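Local coordinates for protein aldo-keto reductase AKR2E4 (Bombyx mori, PDB 3WCZ) that reduces 3-dehydroecdysone and some other carbonyl compounds with NADPH as cosubstrate, and may take part in the control of molting, at residues A[16-21]-A[248-253]; A[93-98]-A[143-148]; A[167-172]-A[197-202]; A[228-233]-A[286-291]. One frame throughout, in Å; residues are numbered along the deposited sequence. Where two conformers were deposited one is given.

Contact 1: residues A[16-21]-A[248-253]; sequences IPIVAL and YLIDRG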
loop_
_atom_site.group_PDB
_atom_site.type_symbol
_atom_site.label_atom_id
_atom_site.label_comp_id
_atom_site.label_asym_id
_atom_site.label_seq_id
_atom_site.Cartn_x
_atom_site.Cartn_y
_atom_site.Cartn_z
ATOM N N ILE A 16 10.641 7.976 -1.774
ATOM C CA ILE A 16 9.998 6.705 -1.490
ATOM C C ILE A 16 10.192 5.771 -2.681
ATOM O O ILE A 16 9.937 6.149 -3.840
ATOM C CB ILE A 16 8.523 6.939 -1.212
ATOM C CG1 ILE A 16 7.832 5.680 -0.721
ATOM C CG2 ILE A 16 7.811 7.525 -2.419
ATOM C CD1 ILE A 16 6.434 5.951 -0.166
ATOM N N PRO A 17 10.657 4.543 -2.414
ATOM C CA PRO A 17 10.785 3.597 -3.526
ATOM C C PRO A 17 9.431 3.260 -4.081
ATOM O O PRO A 17 8.490 3.054 -3.305
ATOM C CB PRO A 17 11.427 2.361 -2.877
ATOM C CG PRO A 17 12.052 2.892 -1.592
ATOM C CD PRO A 17 11.157 4.002 -1.142
ATOM N N ILE A 18 9.315 3.157 -5.400
ATOM C CA ILE A 18 8.020 3.075 -6.043
ATOM C C ILE A 18 7.436 1.661 -6.209
ATOM O O ILE A 18 6.399 1.500 -6.810
ATOM C CB ILE A 18 8.010 3.835 -7.388
ATOM C CG1 ILE A 18 8.877 3.123 -8.403
ATOM C CG2 ILE A 18 8.460 5.274 -7.133
ATOM C CD1 ILE A 18 9.006 3.939 -9.668
ATOM N N VAL A 19 8.106 0.647 -5.659
ATOM C CA VAL A 19 7.498 -0.668 -5.461
ATOM C C VAL A 19 7.625 -1.015 -3.986
ATOM O O VAL A 19 8.699 -0.884 -3.431
ATOM C CB VAL A 19 8.168 -1.767 -6.310
ATOM C CG1 VAL A 19 7.509 -3.082 -6.071
ATOM C CG2 VAL A 19 8.139 -1.394 -7.818
ATOM N N ALA A 20 6.528 -1.446 -3.368
ATOM C CA ALA A 20 6.524 -1.910 -1.985
ATOM C C ALA A 20 6.109 -3.354 -1.902
ATOM O O ALA A 20 5.192 -3.786 -2.603
ATOM C CB ALA A 20 5.577 -1.055 -1.142
ATOM N N LEU A 21 6.775 -4.099 -1.029
ATOM C CA LEU A 21 6.306 -5.444 -0.702
ATOM C C LEU A 21 5.067 -5.387 0.177
ATOM O O LEU A 21 5.099 -4.776 1.244
ATOM C CB LEU A 21 7.383 -6.244 0.013
ATOM C CG LEU A 21 6.949 -7.669 0.401
ATOM C CD1 LEU A 21 6.845 -8.583 -0.831
ATOM C CD2 LEU A 21 7.864 -8.287 1.418
ATOM N N TYR A 248 1.597 -1.371 -15.493
ATOM C CA TYR A 248 0.425 -0.526 -15.768
ATOM C C TYR A 248 0.270 0.515 -14.656
ATOM O O TYR A 248 0.062 1.713 -14.907
ATOM C CB TYR A 248 -0.817 -1.426 -15.901
ATOM C CG TYR A 248 -2.151 -0.764 -15.635
ATOM C CD1 TYR A 248 -2.730 0.100 -16.546
ATOM C CD2 TYR A 248 -2.831 -1.013 -14.449
ATOM C CE1 TYR A 248 -3.933 0.727 -16.277
ATOM C CE2 TYR A 248 -4.030 -0.405 -14.186
ATOM C CZ TYR A 248 -4.568 0.468 -15.085
ATOM O OH TYR A 248 -5.778 1.073 -14.824
ATOM N N LEU A 249 0.379 0.065 -13.403
ATOM C CA LEU A 249 0.235 0.987 -12.297
ATOM C C LEU A 249 1.379 2.009 -12.253
ATOM O O LEU A 249 1.139 3.221 -12.042
ATOM C CB LEU A 249 0.126 0.200 -10.982
ATOM C CG LEU A 249 -1.097 -0.728 -10.924
ATOM C CD1 LEU A 249 -0.992 -1.697 -9.777
ATOM C CD2 LEU A 249 -2.384 0.061 -10.870
ATOM N N ILE A 250 2.604 1.542 -12.463
ATOM C CA ILE A 250 3.765 2.427 -12.552
ATOM C C ILE A 250 3.531 3.507 -13.627
ATOM O O ILE A 250 3.857 4.687 -13.431
ATOM C CB ILE A 250 5.063 1.626 -12.852
ATOM C CG1 ILE A 250 5.443 0.658 -11.719
ATOM C CG2 ILE A 250 6.217 2.571 -13.179
ATOM C CD1 ILE A 250 5.952 1.349 -10.499
ATOM N N ASP A 251 3.053 3.119 -14.810
ATOM C CA ASP A 251 2.828 4.079 -15.883
ATOM C C ASP A 251 1.701 5.062 -15.629
ATOM O O ASP A 251 1.628 6.120 -16.273
ATOM C CB ASP A 251 2.605 3.335 -17.212
ATOM C CG ASP A 251 3.905 2.919 -17.872
ATOM O OD1 ASP A 251 4.809 3.762 -17.952
ATOM O OD2 ASP A 251 4.037 1.725 -18.236
ATOM N N ARG A 252 0.851 4.751 -14.654
ATOM C CA ARG A 252 -0.133 5.700 -14.154
ATOM C C ARG A 252 0.430 6.566 -13.022
ATOM O O ARG A 252 -0.313 7.349 -12.428
ATOM C CB ARG A 252 -1.414 4.992 -13.737
ATOM C CG ARG A 252 -2.211 4.495 -14.943
ATOM C CD ARG A 252 -3.521 3.887 -14.521
ATOM N NE ARG A 252 -4.326 4.848 -13.786
ATOM C CZ ARG A 252 -5.308 4.531 -12.970
ATOM N NH1 ARG A 252 -5.654 3.281 -12.798
ATOM N NH2 ARG A 252 -5.930 5.473 -12.288
ATOM N N GLY A 253 1.720 6.427 -12.722
ATOM C CA GLY A 253 2.391 7.222 -11.705
ATOM C C GLY A 253 2.166 6.741 -10.291
ATOM O O GLY A 253 2.323 7.524 -9.351
#

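Contact 2: residues A[93-98]-A[143-148]; sequences HARDQV and MQDARQ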
loop_
_atom_site.group_PDB
_atom_site.type_symbol
_atom_site.label_atom_id
_atom_site.label_comp_id
_atom_site.label_asym_id
_atom_site.label_seq_id
_atom_site.Cartn_x
_atom_site.Cartn_y
_atom_site.Cartn_z
ATOM N N HIS A 93 -8.149 6.319 16.792
ATOM C CA HIS A 93 -8.319 7.584 16.095
ATOM C C HIS A 93 -8.344 8.837 16.967
ATOM O O HIS A 93 -8.250 9.949 16.448
ATOM C CB HIS A 93 -9.544 7.531 15.185
ATOM C CG HIS A 93 -9.273 6.894 13.857
ATOM N ND1 HIS A 93 -9.915 7.301 12.715
ATOM C CD2 HIS A 93 -8.408 5.922 13.479
ATOM C CE1 HIS A 93 -9.478 6.588 11.685
ATOM N NE2 HIS A 93 -8.575 5.730 12.128
ATOM N N ALA A 94 -8.526 8.707 18.280
ATOM C CA ALA A 94 -8.480 9.924 19.089
ATOM C C ALA A 94 -7.089 10.522 19.007
ATOM O O ALA A 94 -6.107 9.799 18.923
ATOM C CB ALA A 94 -8.871 9.621 20.523
ATOM N N ARG A 95 -6.987 11.843 19.079
ATOM C CA ARG A 95 -5.696 12.490 18.898
ATOM C C ARG A 95 -4.603 11.848 19.756
ATOM O O ARG A 95 -3.522 11.535 19.274
ATOM C CB ARG A 95 -5.799 14.003 19.167
ATOM C CG ARG A 95 -4.458 14.749 19.115
ATOM C CD ARG A 95 -3.834 14.972 20.490
ATOM N NE ARG A 95 -4.779 15.567 21.440
ATOM C CZ ARG A 95 -5.037 16.867 21.533
ATOM N NH1 ARG A 95 -4.420 17.739 20.740
ATOM N NH2 ARG A 95 -5.919 17.293 22.426
ATOM N N ASP A 96 -4.897 11.678 21.037
ATOM C CA ASP A 96 -3.920 11.198 22.015
ATOM C C ASP A 96 -3.542 9.743 21.864
ATOM O O ASP A 96 -2.600 9.306 22.493
ATOM C CB ASP A 96 -4.461 11.425 23.422
ATOM C CG ASP A 96 -4.761 12.877 23.695
ATOM O OD1 ASP A 96 -5.661 13.412 23.026
ATOM O OD2 ASP A 96 -4.102 13.449 24.597
ATOM N N GLN A 97 -4.254 9.004 21.017
ATOM C CA GLN A 97 -3.949 7.588 20.793
ATOM C C GLN A 97 -2.927 7.377 19.684
ATOM O O GLN A 97 -2.342 6.304 19.590
ATOM C CB GLN A 97 -5.217 6.825 20.421
ATOM C CG GLN A 97 -6.208 6.741 21.533
ATOM C CD GLN A 97 -7.439 5.991 21.045
ATOM O OE1 GLN A 97 -8.207 6.494 20.204
ATOM N NE2 GLN A 97 -7.622 4.764 21.542
ATOM N N VAL A 98 -2.721 8.376 18.842
ATOM C CA VAL A 98 -1.939 8.184 17.621
ATOM C C VAL A 98 -0.471 7.911 17.942
ATOM O O VAL A 98 0.107 6.911 17.456
ATOM C CB VAL A 98 -2.125 9.374 16.647
ATOM C CG1 VAL A 98 -1.257 9.228 15.396
ATOM C CG2 VAL A 98 -3.594 9.525 16.258
ATOM N N MET A 143 -1.341 12.582 13.867
ATOM C CA MET A 143 -0.352 12.248 12.846
ATOM C C MET A 143 0.686 13.364 12.725
ATOM O O MET A 143 1.887 13.077 12.633
ATOM C CB MET A 143 -1.003 11.984 11.483
ATOM C CG MET A 143 -2.002 10.826 11.489
ATOM S SD MET A 143 -1.315 9.169 11.790
ATOM C CE MET A 143 -0.602 8.856 10.171
ATOM N N GLN A 144 0.228 14.622 12.713
ATOM C CA GLN A 144 1.124 15.778 12.650
ATOM C C GLN A 144 2.048 15.778 13.852
ATOM O O GLN A 144 3.231 16.049 13.719
ATOM C CB GLN A 144 0.311 17.082 12.529
ATOM C CG GLN A 144 -0.358 17.221 11.174
ATOM C CD GLN A 144 -1.315 18.369 11.032
ATOM O OE1 GLN A 144 -1.497 18.886 9.902
ATOM N NE2 GLN A 144 -1.887 18.831 12.137
ATOM N N ASP A 145 1.522 15.422 15.015
ATOM C CA ASP A 145 2.343 15.315 16.222
ATOM C C ASP A 145 3.427 14.224 16.094
ATOM O O ASP A 145 4.580 14.441 16.467
ATOM C CB ASP A 145 1.478 15.000 17.449
ATOM C CG ASP A 145 0.507 16.119 17.829
ATOM O OD1 ASP A 145 0.678 17.268 17.400
ATOM O OD2 ASP A 145 -0.447 15.781 18.573
ATOM N N ALA A 146 3.054 13.052 15.579
ATOM C CA ALA A 146 4.030 11.976 15.401
ATOM C C ALA A 146 5.158 12.404 14.474
ATOM O O ALA A 146 6.308 12.044 14.717
ATOM C CB ALA A 146 3.374 10.746 14.858
ATOM N N ARG A 147 4.831 13.163 13.429
ATOM C CA ARG A 147 5.851 13.679 12.519
ATOM C C ARG A 147 6.750 14.696 13.244
ATOM O O ARG A 147 7.979 14.636 13.126
ATOM C CB ARG A 147 5.174 14.323 11.320
ATOM C CG ARG A 147 6.111 14.832 10.232
ATOM C CD ARG A 147 5.281 15.820 9.373
ATOM N NE ARG A 147 6.027 16.926 8.760
ATOM C CZ ARG A 147 6.852 16.729 7.740
ATOM N NH1 ARG A 147 7.056 15.488 7.294
ATOM N NH2 ARG A 147 7.489 17.747 7.184
ATOM N N GLN A 148 6.155 15.606 14.015
ATOM C CA GLN A 148 6.962 16.646 14.659
ATOM C C GLN A 148 7.876 16.050 15.697
ATOM O O GLN A 148 8.979 16.562 15.911
ATOM C CB GLN A 148 6.092 17.735 15.275
ATOM C CG GLN A 148 5.319 18.581 14.296
ATOM C CD GLN A 148 6.176 19.389 13.293
ATOM O OE1 GLN A 148 7.421 19.459 13.358
ATOM N NE2 GLN A 148 5.495 19.928 12.297
#

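Contact 3: residues A[167-172]-A[197-202]; sequences RLVSNS and QSLGIA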
loop_
_atom_site.group_PDB
_atom_site.type_symbol
_atom_site.label_atom_id
_atom_site.label_comp_id
_atom_site.label_asym_id
_atom_site.label_seq_id
_atom_site.Cartn_x
_atom_site.Cartn_y
_atom_site.Cartn_z
ATOM N N ARG A 167 -11.222 17.847 2.045
ATOM C CA ARG A 167 -11.475 18.398 3.364
ATOM C C ARG A 167 -10.223 18.348 4.201
ATOM O O ARG A 167 -9.911 19.281 4.952
ATOM C CB ARG A 167 -12.604 17.629 4.038
ATOM C CG ARG A 167 -12.980 18.145 5.414
ATOM C CD ARG A 167 -14.361 17.649 5.840
ATOM N NE ARG A 167 -14.710 18.110 7.183
ATOM C CZ ARG A 167 -14.343 17.501 8.300
ATOM N NH1 ARG A 167 -13.617 16.389 8.293
ATOM N NH2 ARG A 167 -14.692 18.020 9.478
ATOM N N LEU A 168 -9.497 17.245 4.117
ATOM C CA LEU A 168 -8.273 17.097 4.866
ATOM C C LEU A 168 -7.261 18.143 4.441
ATOM O O LEU A 168 -6.685 18.814 5.313
ATOM C CB LEU A 168 -7.737 15.656 4.715
ATOM C CG LEU A 168 -6.449 15.349 5.468
ATOM C CD1 LEU A 168 -6.655 15.603 6.954
ATOM C CD2 LEU A 168 -6.004 13.909 5.238
ATOM N N VAL A 169 -7.089 18.361 3.132
ATOM C CA VAL A 169 -6.167 19.354 2.611
ATOM C C VAL A 169 -6.551 20.778 3.052
ATOM O O VAL A 169 -5.684 21.568 3.429
ATOM C CB VAL A 169 -6.062 19.276 1.068
ATOM C CG1 VAL A 169 -5.292 20.458 0.537
ATOM C CG2 VAL A 169 -5.405 17.957 0.660
ATOM N N SER A 170 -7.832 21.093 3.006
ATOM C CA SER A 170 -8.286 22.438 3.343
ATOM C C SER A 170 -8.222 22.752 4.833
ATOM O O SER A 170 -8.252 23.931 5.203
ATOM C CB SER A 170 -9.716 22.639 2.866
ATOM O OG SER A 170 -9.745 22.654 1.452
ATOM N N ASN A 171 -8.119 21.738 5.677
ATOM C CA ASN A 171 -8.269 21.927 7.102
ATOM C C ASN A 171 -7.118 21.430 7.912
ATOM O O ASN A 171 -7.254 21.295 9.125
ATOM C CB ASN A 171 -9.567 21.303 7.600
ATOM C CG ASN A 171 -10.778 22.023 7.075
ATOM O OD1 ASN A 171 -11.154 23.085 7.612
ATOM N ND2 ASN A 171 -11.420 21.476 6.058
ATOM N N SER A 172 -5.959 21.269 7.289
ATOM C CA SER A 172 -4.741 20.865 7.997
ATOM C C SER A 172 -3.561 21.683 7.491
ATOM O O SER A 172 -3.635 22.245 6.402
ATOM C CB SER A 172 -4.456 19.367 7.863
ATOM O OG SER A 172 -4.185 19.001 6.538
ATOM N N GLN A 197 -3.278 13.336 -7.437
ATOM C CA GLN A 197 -2.076 13.786 -8.123
ATOM C C GLN A 197 -2.112 15.279 -8.376
ATOM O O GLN A 197 -1.073 15.957 -8.236
ATOM C CB GLN A 197 -1.883 12.989 -9.400
ATOM C CG GLN A 197 -1.496 11.533 -9.105
ATOM C CD GLN A 197 -1.354 10.682 -10.346
ATOM O OE1 GLN A 197 -1.886 11.010 -11.411
ATOM N NE2 GLN A 197 -0.648 9.556 -10.201
ATOM N N SER A 198 -3.282 15.807 -8.703
ATOM C CA SER A 198 -3.397 17.250 -8.927
ATOM C C SER A 198 -3.041 18.051 -7.676
ATOM O O SER A 198 -2.637 19.229 -7.785
ATOM C CB SER A 198 -4.791 17.649 -9.398
ATOM O OG SER A 198 -5.744 17.638 -8.336
ATOM N N LEU A 199 -3.225 17.461 -6.498
ATOM C CA LEU A 199 -2.938 18.113 -5.221
ATOM C C LEU A 199 -1.521 17.793 -4.683
ATOM O O LEU A 199 -1.204 18.131 -3.550
ATOM C CB LEU A 199 -3.982 17.669 -4.201
ATOM C CG LEU A 199 -5.382 18.223 -4.457
ATOM C CD1 LEU A 199 -6.418 17.492 -3.640
ATOM C CD2 LEU A 199 -5.409 19.689 -4.128
ATOM N N GLY A 200 -0.706 17.123 -5.482
ATOM C CA GLY A 200 0.622 16.713 -5.062
ATOM C C GLY A 200 0.659 15.583 -4.050
ATOM O O GLY A 200 1.638 15.438 -3.314
ATOM N N ILE A 201 -0.401 14.785 -4.030
ATOM C CA ILE A 201 -0.499 13.636 -3.157
ATOM C C ILE A 201 -0.293 12.385 -4.014
ATOM O O ILE A 201 -1.091 12.107 -4.911
ATOM C CB ILE A 201 -1.875 13.621 -2.469
ATOM C CG1 ILE A 201 -2.090 14.879 -1.623
ATOM C CG2 ILE A 201 -2.050 12.348 -1.623
ATOM C CD1 ILE A 201 -3.516 15.034 -1.124
ATOM N N ALA A 202 0.792 11.668 -3.752
ATOM C CA ALA A 202 1.079 10.451 -4.497
ATOM C C ALA A 202 0.137 9.328 -4.063
ATOM O O ALA A 202 -0.436 9.356 -2.969
ATOM C CB ALA A 202 2.538 10.032 -4.321
#

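Contact 4: residues A[228-233]-A[286-291]; sequences PTLTAL and NQFNKN. With EDO (1,2-ethanediol), chain E.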
loop_
_atom_site.group_PDB
_atom_site.type_symbol
_atom_site.label_atom_id
_atom_site.label_comp_id
_atom_site.label_asym_id
_atom_site.label_seq_id
_atom_site.Cartn_x
_atom_site.Cartn_y
_atom_site.Cartn_z
ATOM N N PRO A 228 -6.613 -12.556 -23.426
ATOM C CA PRO A 228 -5.786 -12.273 -24.606
ATOM C C PRO A 228 -5.115 -10.904 -24.614
ATOM O O PRO A 228 -4.030 -10.758 -25.151
ATOM C CB PRO A 228 -6.785 -12.364 -25.772
ATOM C CG PRO A 228 -7.856 -13.280 -25.277
ATOM C CD PRO A 228 -7.954 -13.052 -23.788
ATOM N N THR A 229 -5.750 -9.895 -24.021
ATOM C CA THR A 229 -5.121 -8.576 -23.975
ATOM C C THR A 229 -3.865 -8.640 -23.092
ATOM O O THR A 229 -2.780 -8.191 -23.468
ATOM C CB THR A 229 -6.107 -7.507 -23.458
ATOM O OG1 THR A 229 -7.175 -7.367 -24.400
ATOM C CG2 THR A 229 -5.407 -6.166 -23.276
ATOM N N LEU A 230 -4.002 -9.231 -21.920
ATOM C CA LEU A 230 -2.878 -9.348 -20.997
ATOM C C LEU A 230 -1.777 -10.248 -21.540
ATOM O O LEU A 230 -0.615 -9.941 -21.402
ATOM C CB LEU A 230 -3.355 -9.855 -19.629
ATOM C CG LEU A 230 -4.339 -8.927 -18.903
ATOM C CD1 LEU A 230 -4.701 -9.548 -17.546
ATOM C CD2 LEU A 230 -3.812 -7.519 -18.711
ATOM N N THR A 231 -2.131 -11.369 -22.156
ATOM C CA THR A 231 -1.083 -12.282 -22.591
ATOM C C THR A 231 -0.364 -11.731 -23.823
ATOM O O THR A 231 0.810 -11.975 -23.980
ATOM C CB THR A 231 -1.597 -13.685 -22.849
ATOM O OG1 THR A 231 -2.574 -13.608 -23.876
ATOM C CG2 THR A 231 -2.249 -14.255 -21.601
ATOM N N ALA A 232 -1.050 -10.935 -24.641
ATOM C CA ALA A 232 -0.394 -10.306 -25.776
ATOM C C ALA A 232 0.632 -9.287 -25.293
ATOM O O ALA A 232 1.721 -9.164 -25.861
ATOM C CB ALA A 232 -1.414 -9.648 -26.686
ATOM N N LEU A 233 0.292 -8.560 -24.222
ATOM C CA LEU A 233 1.214 -7.606 -23.640
ATOM C C LEU A 233 2.421 -8.306 -23.037
ATOM O O LEU A 233 3.572 -7.873 -23.246
ATOM C CB LEU A 233 0.511 -6.741 -22.587
ATOM C CG LEU A 233 -0.489 -5.723 -23.157
ATOM C CD1 LEU A 233 -1.280 -5.066 -22.048
ATOM C CD2 LEU A 233 0.209 -4.628 -23.937
ATOM N N ASN A 286 -7.333 0.156 -18.728
ATOM C CA ASN A 286 -8.346 0.967 -18.045
ATOM C C ASN A 286 -9.743 0.525 -18.441
ATOM O O ASN A 286 -10.667 0.663 -17.640
ATOM C CB ASN A 286 -8.193 2.451 -18.391
ATOM C CG ASN A 286 -7.061 3.133 -17.642
ATOM O OD1 ASN A 286 -6.612 2.672 -16.600
ATOM N ND2 ASN A 286 -6.623 4.263 -18.172
ATOM N N GLN A 287 -9.906 -0.037 -19.632
ATOM C CA GLN A 287 -11.215 -0.436 -20.094
ATOM C C GLN A 287 -11.789 -1.652 -19.378
ATOM O O GLN A 287 -12.970 -1.953 -19.550
ATOM C CB GLN A 287 -11.198 -0.640 -21.615
ATOM C CG GLN A 287 -11.026 0.655 -22.398
ATOM C CD GLN A 287 -12.079 1.687 -22.044
ATOM O OE1 GLN A 287 -13.268 1.489 -22.295
ATOM N NE2 GLN A 287 -11.652 2.787 -21.435
ATOM N N PHE A 288 -10.969 -2.377 -18.611
ATOM C CA PHE A 288 -11.472 -3.449 -17.767
ATOM C C PHE A 288 -12.237 -2.922 -16.521
ATOM O O PHE A 288 -12.854 -3.701 -15.795
ATOM C CB PHE A 288 -10.321 -4.325 -17.289
ATOM C CG PHE A 288 -9.744 -5.221 -18.343
ATOM C CD1 PHE A 288 -10.524 -6.197 -18.948
ATOM C CD2 PHE A 288 -8.398 -5.103 -18.700
ATOM C CE1 PHE A 288 -9.970 -7.052 -19.913
ATOM C CE2 PHE A 288 -7.837 -5.954 -19.669
ATOM C CZ PHE A 288 -8.625 -6.923 -20.268
ATOM N N ASN A 289 -12.190 -1.615 -16.263
ATOM C CA ASN A 289 -12.759 -1.121 -15.014
ATOM C C ASN A 289 -14.217 -1.508 -14.838
ATOM O O ASN A 289 -15.037 -1.304 -15.745
ATOM C CB ASN A 289 -12.660 0.397 -14.951
ATOM C CG ASN A 289 -13.122 0.926 -13.619
ATOM O OD1 ASN A 289 -12.798 0.364 -12.585
ATOM N ND2 ASN A 289 -13.931 1.979 -13.645
ATOM N N LYS A 290 -14.546 -1.955 -13.625
ATOM C CA LYS A 290 -15.913 -2.256 -13.217
ATOM C C LYS A 290 -16.248 -1.560 -11.902
ATOM O O LYS A 290 -17.331 -1.770 -11.357
ATOM C CB LYS A 290 -16.061 -3.765 -12.998
ATOM C CG LYS A 290 -15.905 -4.603 -14.229
ATOM C CD LYS A 290 -17.062 -4.388 -15.134
ATOM C CE LYS A 290 -17.069 -5.428 -16.261
ATOM N NZ LYS A 290 -18.249 -5.239 -17.150
ATOM N N ASN A 291 -15.318 -0.774 -11.362
ATOM C CA ASN A 291 -15.457 -0.234 -9.995
ATOM C C ASN A 291 -15.847 -1.345 -9.036
ATOM O O ASN A 291 -16.693 -1.171 -8.140
ATOM C CB ASN A 291 -16.471 0.903 -9.948
ATOM C CG ASN A 291 -16.154 1.985 -10.965
ATOM O OD1 ASN A 291 -15.063 2.553 -10.994
ATOM N ND2 ASN A 291 -17.106 2.258 -11.840
HETATM C C1 EDO E . -15.679 5.553 -13.217
HETATM O O1 EDO E . -16.199 4.424 -13.967
HETATM C C2 EDO E . -14.757 6.431 -14.056
HETATM O O2 EDO E . -13.587 5.695 -14.467
#

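Contact 1: residues A[16-21]-A[248-253]
The CD1 methyl of Ile250 is the point where the last turn of helix 241-251 meets the loop after strand 15-17. It lies 3.7 Å from Ile18 O, the backbone carbonyl, and 4.0 Å from Ile18 CG1. The CD1 of Ile18 is hardly farther off. The two isoleucine side chains cross at about a right angle, so one methyl end of Ile250 lies against both the backbone and the branch of Ile18. Ile18 holds its CG1 between its own N and carbonyl carbon (chi1 69°), and this brings that branch to the helix. Looser is the touch with buried Val19, whose CG2 is 4.4 Å from Ile250 CD1. No hydrogen bond spans the two segments, and both isoleucines stay partly exposed to solvent.

The rest of 248-253 faces other partners. Gly253, at positive phi, ends the helix in a Schellman motif, with Gly253 N bonded to Ile250 O at 2.8 Å. Arg252 NH1 donates to Tyr248 OH at 3.0 Å. That bond is bent (134°), and the hydroxyl lies 28° out of the guanidinium plane. Arg252 NH1 also bonds to Thr188 O.

Strand 15-17 belongs to the N-terminal hairpin, and strand 21-22 opens the parallel barrel. Helix 241-251 leads into the last barrel strand, 255-256, where Pro256 meets Ile250. Ala20 is hydrogen-bonded to Pro256 through the backbone. The contact therefore flanks the seam where the first and last strands of the TIM barrel come together.

Contact 2: residues A[93-98]-A[143-148]
Val98 and Met143 carry most of this contact. Val98 CG1 touches Met143 SD at 3.6 Å and lies almost as near Met143 N, at 3.7 Å. That methyl stands anti to the backbone N of Val98 (chi1 177°), which turns it to the neighbouring helix. The CB of Met143 points away from Val98, but bends at chi2 and chi3 fold the chain back, so that its sulfur meets the CG1 methyl of Val98. The two side chains cross at about a right angle. Tyr117 of strand 114-119 touches both side chains.

Asp145 is the third residue, at the outer rim. Its OD2 lies 4.0 Å from Arg95 CD, a touch on the aliphatic part of the arginine. The charges are opposite but not in contact: Arg95 NH1 is 4.9 Å from Asp145 OD2. Arg95 was modelled in two conformers, so this outer side is not firmly fixed. Two hydrogen bonds tie the start of helix 95-109 and the loop before it to helix 136-148: Arg95 N to Glu138 OE2 and His93 O to Thr139 OG1.

Two consecutive outer helices of a TIM barrel pack here side by side, over barrel strand 114-119, which lies between them in the chain.

Contact 3: residues A[167-172]-A[197-202]
Val169 and Leu199 mark the closest backbone approach, with CA atoms 8.6 Å apart where helices 162-170 and 190-198 both come to an end. Side chains alone bridge this distance. Val169 CG2 meets Ile201 CD1 at 3.9 Å, and these two residues reach toward each other tip to tip. Leu199 CD1 adds a looser touch on the same methyl, 4.4 Å from Val169 CG2. That methyl is therefore approached by both Leu199 and Ile201. CG2 sits beside the backbone N of Val169, with CG1 in the anti position (chi1 170°). Ile165, one turn earlier in helix 162-170, also meets Leu199 and Ile201.

Each helix end is tied off separately. Asn171 ND2 donates to Arg167 O at 2.9 Å, in the carbonyl plane and on a lone pair, and the bond is fairly straight (162°). Leu168 O is held twice: Ser172 OG donates to it at 2.8 Å, and Asn171 N reaches it from the opposite face of the carbonyl plane. On the other segment Gly200, at positive phi, is the C-prime residue of a Schellman motif, and Gly200 N bonds to Gln197 O.

The chain then enters strand 202-206. The arrangement is that of successive beta-alpha units in a TIM barrel, with the C-terminal end of one outer helix packed on the turn that follows the next helix and leads to strand 202-206.

Contact 4: residues A[228-233]-A[286-291]
Asn289 OD1 is gripped by two backbone N-H groups, those of Asn291 and Thr188. The bond from Asn291 N is 3.0 Å long and makes an Asx turn; the donor stands well above the carbonyl plane of the Asn289 side chain. The amide nitrogen works in the other direction: Asn289 ND2 donates to Asn291 OD1 at 2.9 Å. This bond is nearly straight (165°) and lies in the amide plane of Asn289. The side chain reaches both partners with CG anti to the backbone N (chi1 -175°). With an alanine in place of Asn289, Asn291 N and Thr188 N would probably lose this acceptor, and the side chain of Asn291 would be freer to turn. Asn291 ND2 also donates to O1 of a 1,2-ethanediol at 3.2 Å, a molecule probably from the crystallisation liquor.

Across the contact the touch is apolar. The ring of Phe288 meets helix 228-237. Its CZ meets Thr229 CB at 4.1 Å, edge on, near the ring plane. Leu230 CD2 approaches Phe288 CE2 obliquely at 4.4 Å. Pro223 and Asp227, in the loop before the helix, also touch the ring. A type I turn from Asn286 to Asn289 presents Phe288 to the helix.

The chemistry thus divides the loop. Polar bonds around Asn289 shape the loop and tie it to Thr188, whereas its hold on helix 228-237 rests on one aromatic ring and no hydrogen bond.

Contact 1 lies nearest the chain centre, beside the barrel seam. Contacts 2, 3 and 4 lie farther out, and contacts 2 and 4 are on opposite sides of that centre. None is fully buried. In all four the side-chain packing is mainly apolar, and no hydrogen bond crosses between the segments. Contact 2 adds a charged rim, contact 3 is purely aliphatic, and contact 4 uses an aromatic ring. Polar links run between contacts instead. Arg252 O to Gln197 NE2 joins contacts 1 and 3, and Tyr248 OH to Asn286 OD1 joins contacts 1 and 4. Contacts 2 and 3 meet by packing of Gln144 on Ser172. Helices 228-237 and 241-251, of contacts 4 and 1, are consecutive.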